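Local coordinates for protein dally-like, isoform A (Drosophila melanogaster, PDB 6XTZ) that binds Wnt and Hedgehog family proteins as a GPI-anchored glypican of the cell surface, and shields the palmitoleate lipid of Wnt in its helical core domain, at residues K215-V220 / A517-Q522. The protein carries 5 engineered substitutions. Sequence-based numbering, arbitrary orientation.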
loop_
_atom_site.group_PDB
_atom_site.type_symbol
_atom_site.label_atom_id
_atom_site.label_comp_id
_atom_site.label_asym_id
_atom_site.label_seq_id
_atom_site.Cartn_x
_atom_site.Cartn_y
_atom_site.Cartn_z
ATOM N N LYS A 215 5.822 -7.000 -4.558
ATOM C CA LYS A 215 6.284 -8.292 -5.053
ATOM C C LYS A 215 7.126 -8.143 -6.314
ATOM O O LYS A 215 8.077 -8.907 -6.515
ATOM C CB LYS A 215 5.088 -9.207 -5.311
ATOM C CG LYS A 215 5.454 -10.645 -5.639
ATOM C CD LYS A 215 4.206 -11.509 -5.760
ATOM C CE LYS A 215 4.554 -12.955 -6.069
ATOM N NZ LYS A 215 3.334 -13.801 -6.196
ATOM N N LYS A 216 6.800 -7.170 -7.168
ATOM C CA LYS A 216 7.558 -6.965 -8.397
ATOM C C LYS A 216 8.956 -6.413 -8.139
ATOM O O LYS A 216 9.833 -6.564 -8.997
ATOM C CB LYS A 216 6.800 -6.027 -9.334
ATOM C CG LYS A 216 5.533 -6.618 -9.929
ATOM C CD LYS A 216 5.858 -7.652 -10.991
ATOM C CE LYS A 216 4.600 -8.146 -11.685
ATOM N NZ LYS A 216 4.913 -9.125 -12.763
ATOM N N VAL A 217 9.184 -5.773 -6.988
ATOM C CA VAL A 217 10.519 -5.290 -6.653
ATOM C C VAL A 217 11.503 -6.447 -6.536
ATOM O O VAL A 217 12.711 -6.256 -6.716
ATOM C CB VAL A 217 10.464 -4.448 -5.357
ATOM C CG1 VAL A 217 11.842 -3.932 -4.972
ATOM C CG2 VAL A 217 9.506 -3.283 -5.530
ATOM N N LEU A 218 11.007 -7.658 -6.268
ATOM C CA LEU A 218 11.868 -8.834 -6.196
ATOM C C LEU A 218 12.546 -9.145 -7.523
ATOM O O LEU A 218 13.549 -9.865 -7.537
ATOM C CB LEU A 218 11.057 -10.050 -5.741
ATOM C CG LEU A 218 10.437 -9.997 -4.345
ATOM C CD1 LEU A 218 9.565 -11.219 -4.104
ATOM C CD2 LEU A 218 11.521 -9.903 -3.293
ATOM N N ASN A 219 12.020 -8.630 -8.635
ATOM C CA ASN A 219 12.599 -8.890 -9.947
ATOM C C ASN A 219 13.877 -8.105 -10.206
ATOM O O ASN A 219 14.569 -8.390 -11.189
ATOM C CB ASN A 219 11.581 -8.569 -11.045
ATOM C CG ASN A 219 10.306 -9.377 -10.916
ATOM O OD1 ASN A 219 10.303 -10.471 -10.350
ATOM N ND2 ASN A 219 9.210 -8.840 -11.442
ATOM N N VAL A 220 14.206 -7.132 -9.363
ATOM C CA VAL A 220 15.373 -6.282 -9.574
ATOM C C VAL A 220 16.582 -6.947 -8.928
ATOM O O VAL A 220 16.630 -7.117 -7.705
ATOM C CB VAL A 220 15.147 -4.874 -9.005
ATOM C CG1 VAL A 220 16.295 -3.956 -9.399
ATOM C CG2 VAL A 220 13.819 -4.314 -9.489
ATOM N N ALA A 517 14.687 1.436 -14.422
ATOM C CA ALA A 517 13.715 1.151 -15.471
ATOM C C ALA A 517 12.770 0.031 -15.056
ATOM O O ALA A 517 11.586 0.055 -15.411
ATOM C CB ALA A 517 14.428 0.795 -16.775
ATOM N N GLN A 518 13.269 -0.949 -14.295
ATOM C CA GLN A 518 12.395 -1.992 -13.771
ATOM C C GLN A 518 11.455 -1.449 -12.704
ATOM O O GLN A 518 10.340 -1.959 -12.544
ATOM C CB GLN A 518 13.222 -3.144 -13.196
ATOM C CG GLN A 518 14.075 -3.882 -14.211
ATOM C CD GLN A 518 14.832 -5.045 -13.595
ATOM O OE1 GLN A 518 16.033 -4.955 -13.345
ATOM N NE2 GLN A 518 14.132 -6.145 -13.348
ATOM N N MET A 519 11.884 -0.426 -11.965
ATOM C CA MET A 519 11.062 0.167 -10.919
ATOM C C MET A 519 10.071 1.194 -11.447
ATOM O O MET A 519 9.222 1.657 -10.678
ATOM C CB MET A 519 11.956 0.822 -9.862
ATOM C CG MET A 519 12.910 -0.135 -9.167
ATOM S SD MET A 519 12.083 -1.260 -8.025
ATOM C CE MET A 519 11.452 -0.101 -6.817
ATOM N N ALA A 520 10.152 1.555 -12.731
ATOM C CA ALA A 520 9.347 2.657 -13.249
ATOM C C ALA A 520 7.858 2.340 -13.183
ATOM O O ALA A 520 7.062 3.154 -12.702
ATOM C CB ALA A 520 9.768 2.984 -14.682
ATOM N N SER A 521 7.462 1.160 -13.667
ATOM C CA SER A 521 6.045 0.807 -13.659
ATOM C C SER A 521 5.536 0.591 -12.239
ATOM O O SER A 521 4.382 0.911 -11.934
ATOM C CB SER A 521 5.809 -0.439 -14.511
ATOM O OG SER A 521 6.514 -1.550 -13.989
ATOM N N GLN A 522 6.379 0.047 -11.359
ATOM C CA GLN A 522 5.981 -0.124 -9.965
ATOM C C GLN A 522 5.865 1.218 -9.259
ATOM O O GLN A 522 4.997 1.402 -8.397
ATOM C CB GLN A 522 6.977 -1.025 -9.237
ATOM C CG GLN A 522 6.683 -2.502 -9.379
ATOM C CD GLN A 522 6.546 -2.932 -10.825
ATOM O OE1 GLN A 522 7.456 -2.739 -11.630
ATOM N NE2 GLN A 522 5.399 -3.509 -11.164
#
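V220 fits against two consecutive residues of segment 517-522, its CG2 lying 3.8 Å from SD of M519 and 3.9 Å from CB of Q518. The thioether of M519 doubles back, with bends at both chi2 (-72°) and chi3 (-64°), and this brings its CE to 3.9 Å from CG2 of V217. Two valines three residues apart thus share one methionine side chain in the buried part of the contact. One turn further along 517-522, K216 lays the aliphatic start of its side chain, CB and CG, against the end of Q522, the two side chains crossing nearly at right angles while the rest of the lysine leads away. The polar link is a single hydrogen bond: NE2 of Q518 donates to the backbone O of N219 at 3.1 Å, from well above the carbonyl plane and with a bent N-H...O angle of 145°. Were Q518 cut back to alanine, the N219 carbonyl is likely to be left without this amide donor, and V220 would keep CB beside it but lose the outer part of the glutamine. Here segment 215-220, on helix 185-216, packs against helix 513-538 of the glypican core, with F265 of helix 263-283 touching V217, M519 and Q522, and L218 turned to helix 51-110.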